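Side-chain contacts in family 88 glycosyl hydrolase (Bacteroides thetaiotaomicron, PDB 5NOA), which probably acts on complex arabinogalactan carbohydrates in a gut bacterium, either as a family 88 hydrolase or as a polysaccharide lyase that removes terminal rhamnose: residues Gly83-His87 / Asn88-Gly92; Val143-Tyr146 / Gln147-Thr150; Lys248-Gln251 / Glu252-Arg256. All coordinates share one frame; numbering follows the deposited sequence.

In the fold
From the N terminus, the three contacts follow one another in series along a largely helical chain; none nests in or crosses another, and each closes locally within one continuous run of residues. Interaction 1 ends helix 75-87 and turns the chain into the long loop before helix 120-130. Interaction 2 forms the last turns of helix 135-149, which packs against helices 120-130, 160-176 and 180-196. Interaction 3 opens helix 250-266, against helices 180-196 and 226-242. Helix 180-196 thus touches both interactions 2 and 3, whose centres lie about 23 Å apart, while the side chains of interaction 1 reach helices 56-72, 120-130 and 135-149.

Interaction 1. Residues Gly83-His87 / Asn88-Gly92; sequences GWAEH and NEWKG
Trp84 meets Asn88 one helical turn further on, where helix 75-87 runs out. The amide nitrogen ND2 of Asn88 sits over one face of the indole, 3.2 Å above its plane and toward the rim, with the amide turned 73° from the ring. Asn88 ND2 also gives a weak hydrogen bond to Trp84 O (3.0 Å), and Gly52 O is its stronger partner. The indole NE1, a donor like ND2, is instead bonded to Arg53 O. Ala85 follows with its methyl group under the Trp90 ring: CB lies 3.6 Å from the centroid of the six-membered ring and almost on its normal, a CH-pi contact. Its carbonyl takes the Trp90 N-H at 2.9 Å (Trp90 N to Ala85 O), and Glu89 N bonds to Glu86 O. Together these two bonds make a Schellman motif, with Glu89 at positive phi as its C-prime residue. The Glu86 side chain, bent at chi2 (-74°), reaches forward to the same indole, whose NE1 donates to Glu86 OE1 over 3.2 Å. That bond is straight at the hydrogen and nearly in the ring plane, but it meets the carboxylate from above, the two planes being 86° apart. His87 completes the helix, with Asn88 ND2 at the edge of its imidazole. Trp84 rests on helix 56-72, where it stacks with His62; Ala85 packs against Tyr124 and Leu127 of helix 120-130, and Trp90 meets His135 edge-to-face at the start of helix 135-149.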
loop_
_atom_site.group_PDB
_atom_site.type_symbol
_atom_site.label_atom_id
_atom_site.label_comp_id
_atom_site.label_asym_id
_atom_site.label_seq_id
_atom_site.Cartn_x
_atom_site.Cartn_y
_atom_site.Cartn_z
ATOM N N GLY A 83 -1.667 -12.555 16.616
ATOM C CA GLY A 83 -3.011 -13.039 16.911
ATOM C C GLY A 83 -3.875 -13.134 15.670
ATOM O O GLY A 83 -4.632 -14.093 15.483
ATOM N N TRP A 84 -3.730 -12.154 14.786
ATOM C CA TRP A 84 -4.475 -12.172 13.528
ATOM C C TRP A 84 -4.028 -13.289 12.623
ATOM O O TRP A 84 -4.850 -13.969 12.025
ATOM C CB TRP A 84 -4.360 -10.812 12.863
ATOM C CG TRP A 84 -4.945 -10.678 11.503
ATOM C CD1 TRP A 84 -6.254 -10.485 11.183
ATOM C CD2 TRP A 84 -4.240 -10.620 10.277
ATOM N NE1 TRP A 84 -6.405 -10.288 9.835
ATOM C CE2 TRP A 84 -5.176 -10.355 9.254
ATOM C CE3 TRP A 84 -2.895 -10.702 9.939
ATOM C CZ2 TRP A 84 -4.805 -10.214 7.925
ATOM C CZ3 TRP A 84 -2.534 -10.594 8.616
ATOM C CH2 TRP A 84 -3.473 -10.319 7.637
ATOM N N ALA A 85 -2.724 -13.503 12.556
ATOM C CA ALA A 85 -2.185 -14.581 11.713
ATOM C C ALA A 85 -2.657 -15.940 12.199
ATOM O O ALA A 85 -3.058 -16.780 11.396
ATOM C CB ALA A 85 -0.653 -14.514 11.654
ATOM N N GLU A 86 -2.634 -16.132 13.520
ATOM C CA GLU A 86 -3.093 -17.380 14.126
ATOM C C GLU A 86 -4.594 -17.578 13.878
ATOM O O GLU A 86 -5.032 -18.686 13.517
ATOM C CB GLU A 86 -2.818 -17.399 15.628
ATOM C CG GLU A 86 -1.322 -17.500 15.976
ATOM C CD GLU A 86 -0.649 -18.868 15.766
ATOM O OE1 GLU A 86 -1.275 -19.837 15.273
ATOM O OE2 GLU A 86 0.552 -18.967 16.113
ATOM N N HIS A 87 -5.376 -16.509 14.015
ATOM C CA HIS A 87 -6.811 -16.570 13.803
ATOM C C HIS A 87 -7.106 -17.058 12.368
ATOM O O HIS A 87 -8.017 -17.858 12.138
ATOM C CB HIS A 87 -7.430 -15.201 13.990
ATOM C CG HIS A 87 -8.880 -15.135 13.668
ATOM N ND1 HIS A 87 -9.850 -15.642 14.505
ATOM C CD2 HIS A 87 -9.534 -14.599 12.619
ATOM C CE1 HIS A 87 -11.042 -15.420 13.970
ATOM N NE2 HIS A 87 -10.873 -14.798 12.817
ATOM N N ASN A 88 -6.294 -16.618 11.409
ATOM C CA ASN A 88 -6.438 -16.936 9.994
ATOM C C ASN A 88 -5.639 -18.161 9.553
ATOM O O ASN A 88 -5.577 -18.451 8.370
ATOM C CB ASN A 88 -6.134 -15.692 9.169
ATOM C CG ASN A 88 -7.236 -14.668 9.296
ATOM O OD1 ASN A 88 -8.359 -14.929 8.894
ATOM N ND2 ASN A 88 -6.941 -13.522 9.900
ATOM N N GLU A 89 -5.067 -18.878 10.527
ATOM C CA GLU A 89 -4.346 -20.112 10.324
ATOM C C GLU A 89 -3.167 -19.955 9.345
ATOM O O GLU A 89 -2.810 -20.881 8.650
ATOM C CB GLU A 89 -5.285 -21.241 9.839
ATOM C CG GLU A 89 -6.520 -21.497 10.684
ATOM C CD GLU A 89 -7.382 -22.647 10.151
ATOM O OE1 GLU A 89 -8.607 -22.473 10.046
ATOM O OE2 GLU A 89 -6.848 -23.745 9.845
ATOM N N TRP A 90 -2.597 -18.751 9.294
ATOM C CA TRP A 90 -1.457 -18.530 8.414
ATOM C C TRP A 90 -1.811 -18.777 6.932
ATOM O O TRP A 90 -0.966 -19.194 6.145
ATOM C CB TRP A 90 -0.196 -19.317 8.860
ATOM C CG TRP A 90 0.123 -19.029 10.293
ATOM C CD1 TRP A 90 -0.362 -19.675 11.392
ATOM C CD2 TRP A 90 0.976 -18.003 10.787
ATOM N NE1 TRP A 90 0.128 -19.108 12.532
ATOM C CE2 TRP A 90 0.979 -18.087 12.194
ATOM C CE3 TRP A 90 1.776 -17.027 10.173
ATOM C CZ2 TRP A 90 1.737 -17.223 13.001
ATOM C CZ3 TRP A 90 2.522 -16.196 10.979
ATOM C CH2 TRP A 90 2.498 -16.289 12.368
ATOM N N LYS A 91 -3.078 -18.515 6.586
ATOM C CA LYS A 91 -3.594 -18.683 5.226
ATOM C C LYS A 91 -4.322 -17.434 4.789
ATOM O O LYS A 91 -4.743 -16.614 5.630
ATOM C CB LYS A 91 -4.568 -19.874 5.151
ATOM C CG LYS A 91 -3.959 -21.224 5.439
ATOM C CD LYS A 91 -5.004 -22.331 5.405
ATOM C CE LYS A 91 -4.345 -23.653 5.678
ATOM N NZ LYS A 91 -5.348 -24.723 5.586
ATOM N N GLY A 92 -4.477 -17.292 3.482
ATOM C CA GLY A 92 -5.438 -16.369 2.887
ATOM C C GLY A 92 -6.732 -17.124 2.673
ATOM O O GLY A 92 -7.269 -17.737 3.587
#

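Interaction 2. Residues Val143-Tyr146 / Gln147-Thr150; sequences VMEY and QMST
With CG anti to the backbone N (chi1 174°), the Tyr146 ring swings out beside its own carbonyl, where the methyl of Thr150 can reach one of its faces. Thr150 contributes to the meeting through its own first torsion (70°), which directs OG1 back to the helix while CG2 points at the ring. The methyl carbon CG2 stands 4.2 Å from the ring centroid, 26° off the normal, a CH-pi contact in which the two side chains cross at about a right angle. Beneath it, Tyr146 O is gripped by Ser149 twice. The hydroxyl OG donates to Tyr146 O over 2.7 Å, in the carbonyl plane and on a lone pair, whereas Ser149 N reaches the same oxygen from above that plane. Gln147 O likewise accepts two bonds from Thr150, of which OG1 to Gln147 O is the shorter at 2.7 Å. On the buried side, Met144 and Gln147 run alongside each other, and the sulfur-bound methyl CE of Met144 touches the amide, 3.8 Å from Gln147 OE1, whose hydrogen bond comes from Gln118. Met148 CE bends back to the CG methylene of Glu145, and the carboxylate beyond it is held by Arg141 and Tyr181. Were Tyr146 replaced by an alanine, the Thr150 methyl would probably lose the ring face it rests on and Trp101 the ring it meets nearly perpendicularly. Hydroxyl groups thus take up carbonyl oxygens at the end of helix 135-149, where regular i to i+4 bonding weakens, while the side chains of Met144 and Met148 pack against helix 160-176, and that of Met148 against helix 180-196 as well.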
loop_
_atom_site.group_PDB
_atom_site.type_symbol
_atom_site.label_atom_id
_atom_site.label_comp_id
_atom_site.label_asym_id
_atom_site.label_seq_id
_atom_site.Cartn_x
_atom_site.Cartn_y
_atom_site.Cartn_z
ATOM N N VAL A 143 0.779 -21.368 -2.472
ATOM C CA VAL A 143 -0.044 -20.588 -3.365
ATOM C C VAL A 143 0.791 -19.882 -4.399
ATOM O O VAL A 143 0.491 -19.973 -5.612
ATOM C CB VAL A 143 -0.890 -19.583 -2.551
ATOM C CG1 VAL A 143 -1.557 -18.574 -3.457
ATOM C CG2 VAL A 143 -1.924 -20.324 -1.710
ATOM N N MET A 144 1.832 -19.165 -3.971
ATOM C CA MET A 144 2.572 -18.388 -4.967
ATOM C C MET A 144 3.358 -19.264 -5.938
ATOM O O MET A 144 3.454 -18.956 -7.115
ATOM C CB MET A 144 3.506 -17.369 -4.298
ATOM C CG MET A 144 2.828 -16.342 -3.395
ATOM S SD MET A 144 1.275 -15.623 -4.015
ATOM C CE MET A 144 1.823 -14.791 -5.503
ATOM N N GLU A 145 3.894 -20.374 -5.439
ATOM C CA GLU A 145 4.621 -21.301 -6.296
ATOM C C GLU A 145 3.690 -21.997 -7.294
ATOM O O GLU A 145 4.074 -22.183 -8.447
ATOM C CB GLU A 145 5.509 -22.221 -5.474
ATOM C CG GLU A 145 6.609 -21.393 -4.791
ATOM C CD GLU A 145 7.331 -22.009 -3.601
ATOM O OE1 GLU A 145 7.245 -23.250 -3.396
ATOM O OE2 GLU A 145 8.008 -21.235 -2.847
ATOM N N TYR A 146 2.455 -22.337 -6.894
ATOM C CA TYR A 146 1.495 -22.817 -7.870
ATOM C C TYR A 146 1.186 -21.720 -8.896
ATOM O O TYR A 146 1.220 -21.935 -10.109
ATOM C CB TYR A 146 0.193 -23.278 -7.206
ATOM C CG TYR A 146 -0.836 -23.631 -8.258
ATOM C CD1 TYR A 146 -0.719 -24.811 -8.999
ATOM C CD2 TYR A 146 -1.885 -22.770 -8.558
ATOM C CE1 TYR A 146 -1.620 -25.093 -10.011
ATOM C CE2 TYR A 146 -2.799 -23.071 -9.543
ATOM C CZ TYR A 146 -2.671 -24.223 -10.274
ATOM O OH TYR A 146 -3.575 -24.523 -11.264
ATOM N N GLN A 147 0.894 -20.515 -8.429
ATOM C CA GLN A 147 0.610 -19.417 -9.343
ATOM C C GLN A 147 1.721 -19.235 -10.366
ATOM O O GLN A 147 1.469 -19.108 -11.562
ATOM C CB GLN A 147 0.382 -18.140 -8.565
ATOM C CG GLN A 147 -0.025 -16.949 -9.393
ATOM C CD GLN A 147 -0.453 -15.798 -8.529
ATOM O OE1 GLN A 147 -1.134 -15.990 -7.527
ATOM N NE2 GLN A 147 -0.091 -14.595 -8.945
ATOM N N MET A 148 2.967 -19.238 -9.903
ATOM C CA MET A 148 4.095 -19.017 -10.806
ATOM C C MET A 148 4.281 -20.152 -11.823
ATOM O O MET A 148 4.862 -19.939 -12.876
ATOM C CB MET A 148 5.392 -18.789 -10.029
ATOM C CG MET A 148 5.370 -17.502 -9.229
ATOM S SD MET A 148 6.952 -17.130 -8.448
ATOM C CE MET A 148 7.154 -18.466 -7.282
ATOM N N SER A 149 3.759 -21.333 -11.512
ATOM C CA SER A 149 3.819 -22.471 -12.421
ATOM C C SER A 149 2.827 -22.391 -13.532
ATOM O O SER A 149 2.954 -23.082 -14.543
ATOM C CB SER A 149 3.609 -23.793 -11.662
ATOM O OG SER A 149 2.265 -24.094 -11.351
ATOM N N THR A 150 1.798 -21.576 -13.376
ATOM C CA THR A 150 0.768 -21.430 -14.417
ATOM C C THR A 150 1.322 -20.532 -15.541
ATOM O O THR A 150 2.236 -19.753 -15.304
ATOM C CB THR A 150 -0.537 -20.825 -13.866
ATOM O OG1 THR A 150 -0.349 -19.453 -13.522
ATOM C CG2 THR A 150 -1.058 -21.622 -12.702
#

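Interaction 3. Residues Lys248-Gln251 / Glu252-Arg256; sequences KYRQ and EYIDR
Tyr253 packs closely against Tyr249 at the start of helix 250-266. Its phenol ring lies across the backbone of Tyr249, whose carbonyl oxygen sits over the centre of the Tyr253 ring, 3.6 Å above the plane. The phenol end reaches the Tyr249 methylene, with Tyr253 CZ 3.7 Å from Tyr249 CB. Leu243, Leu240 and Leu189 are among the residues touching this side chain. Ile254 extends the packed side: its CD1 methyl lies over one face of the Arg250 guanidinium, 3.7 Å from NH1 of Arg250, and Phe307 touches both side chains.

The solvent side is more polar and more open. Gln251, with CG anti to its N (chi1 -168°) and the chain bent at chi2, curls along the helix and donates from NE2 to Asp255 OD1 over 2.8 Å. The bond is straight and lies in the amide plane, yet it strikes the carboxylate from above, 43° out of its plane.

Glu252 and Tyr249 are instead tied to helix 180-196. They run alongside each other, with Glu252 OE2 at the ring edge, 3.6 Å from Tyr249 CD1. Tyr249 OH bonds to Glu183 and Glu252 OE1 to His186, which also stacks on Tyr249. Gln251 NE2 thus partly satisfies Asp255 OD1, while acidic Glu252, in the first turn, would probably interact favourably with the helix dipole.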
loop_
_atom_site.group_PDB
_atom_site.type_symbol
_atom_site.label_atom_id
_atom_site.label_comp_id
_atom_site.label_asym_id
_atom_site.label_seq_id
_atom_site.Cartn_x
_atom_site.Cartn_y
_atom_site.Cartn_z
ATOM N N LYS A 248 18.269 -8.086 -12.159
ATOM C CA LYS A 248 18.376 -7.599 -13.529
ATOM C C LYS A 248 17.279 -6.651 -13.951
ATOM O O LYS A 248 17.470 -5.928 -14.935
ATOM C CB LYS A 248 18.421 -8.781 -14.510
ATOM C CG LYS A 248 17.150 -9.601 -14.621
ATOM C CD LYS A 248 17.424 -10.778 -15.557
ATOM C CE LYS A 248 17.876 -11.993 -14.799
ATOM N NZ LYS A 248 16.737 -12.551 -14.036
ATOM N N TYR A 249 16.135 -6.657 -13.261
ATOM C CA TYR A 249 15.019 -5.785 -13.594
ATOM C C TYR A 249 14.948 -4.535 -12.710
ATOM O O TYR A 249 14.058 -3.715 -12.902
ATOM C CB TYR A 249 13.698 -6.549 -13.513
ATOM C CG TYR A 249 13.645 -7.739 -14.441
ATOM C CD1 TYR A 249 13.733 -7.579 -15.833
ATOM C CD2 TYR A 249 13.498 -8.999 -13.937
ATOM C CE1 TYR A 249 13.653 -8.670 -16.673
ATOM C CE2 TYR A 249 13.424 -10.087 -14.762
ATOM C CZ TYR A 249 13.507 -9.925 -16.112
ATOM O OH TYR A 249 13.438 -11.032 -16.941
ATOM N N ARG A 250 15.889 -4.365 -11.772
ATOM C CA ARG A 250 15.786 -3.307 -10.758
ATOM C C ARG A 250 15.709 -1.932 -11.360
ATOM O O ARG A 250 14.935 -1.105 -10.885
ATOM C CB ARG A 250 16.978 -3.423 -9.809
ATOM C CG ARG A 250 16.979 -2.466 -8.651
ATOM C CD ARG A 250 18.034 -2.898 -7.650
ATOM N NE ARG A 250 18.140 -2.043 -6.478
ATOM C CZ ARG A 250 18.937 -0.988 -6.377
ATOM N NH1 ARG A 250 19.686 -0.613 -7.409
ATOM N NH2 ARG A 250 18.945 -0.296 -5.238
ATOM N N GLN A 251 16.469 -1.695 -12.423
ATOM C CA GLN A 251 16.450 -0.361 -13.027
ATOM C C GLN A 251 15.098 0.003 -13.628
ATOM O O GLN A 251 14.695 1.189 -13.592
ATOM C CB GLN A 251 17.566 -0.165 -14.050
ATOM C CG GLN A 251 17.738 1.279 -14.478
ATOM C CD GLN A 251 18.161 2.175 -13.326
ATOM O OE1 GLN A 251 19.091 1.858 -12.597
ATOM N NE2 GLN A 251 17.476 3.276 -13.155
ATOM N N GLU A 252 14.383 -0.994 -14.156
ATOM C CA GLU A 252 13.030 -0.731 -14.650
ATOM C C GLU A 252 12.107 -0.281 -13.540
ATOM O O GLU A 252 11.293 0.641 -13.720
ATOM C CB GLU A 252 12.435 -1.949 -15.331
ATOM C CG GLU A 252 13.165 -2.382 -16.591
ATOM C CD GLU A 252 12.612 -3.656 -17.199
ATOM O OE1 GLU A 252 11.384 -3.817 -17.231
ATOM O OE2 GLU A 252 13.422 -4.480 -17.643
ATOM N N TYR A 253 12.223 -0.919 -12.374
ATOM C CA TYR A 253 11.391 -0.536 -11.237
ATOM C C TYR A 253 11.733 0.839 -10.735
ATOM O O TYR A 253 10.844 1.639 -10.427
ATOM C CB TYR A 253 11.495 -1.527 -10.087
ATOM C CG TYR A 253 11.277 -2.960 -10.476
ATOM C CD1 TYR A 253 10.364 -3.341 -11.463
ATOM C CD2 TYR A 253 12.020 -3.943 -9.920
ATOM C CE1 TYR A 253 10.207 -4.675 -11.818
ATOM C CE2 TYR A 253 11.864 -5.275 -10.241
ATOM C CZ TYR A 253 10.937 -5.636 -11.193
ATOM O OH TYR A 253 10.752 -6.956 -11.520
ATOM N N ILE A 254 13.037 1.152 -10.671
ATOM C CA ILE A 254 13.467 2.467 -10.247
ATOM C C ILE A 254 12.938 3.513 -11.205
ATOM O O ILE A 254 12.424 4.572 -10.773
ATOM C CB ILE A 254 15.009 2.541 -10.158
ATOM C CG1 ILE A 254 15.524 1.607 -9.034
ATOM C CG2 ILE A 254 15.486 3.977 -10.015
ATOM C CD1 ILE A 254 17.012 1.427 -9.016
ATOM N N ASP A 255 13.075 3.234 -12.496
ATOM C CA ASP A 255 12.650 4.196 -13.513
ATOM C C ASP A 255 11.157 4.499 -13.391
ATOM O O ASP A 255 10.737 5.650 -13.464
ATOM C CB ASP A 255 12.978 3.711 -14.933
ATOM C CG ASP A 255 14.468 3.805 -15.291
ATOM O OD1 ASP A 255 15.242 4.385 -14.512
ATOM O OD2 ASP A 255 14.849 3.249 -16.351
ATOM N N ARG A 256 10.355 3.454 -13.203
ATOM C CA ARG A 256 8.921 3.670 -13.045
ATOM C C ARG A 256 8.580 4.377 -11.744
ATOM O O ARG A 256 7.691 5.218 -11.702
ATOM C CB ARG A 256 8.152 2.352 -13.147
ATOM C CG ARG A 256 6.651 2.473 -13.007
ATOM C CD ARG A 256 5.939 3.316 -14.039
ATOM N NE ARG A 256 5.949 2.654 -15.328
ATOM C CZ ARG A 256 6.639 3.035 -16.382
ATOM N NH1 ARG A 256 7.470 4.108 -16.349
ATOM N NH2 ARG A 256 6.563 2.304 -17.477
#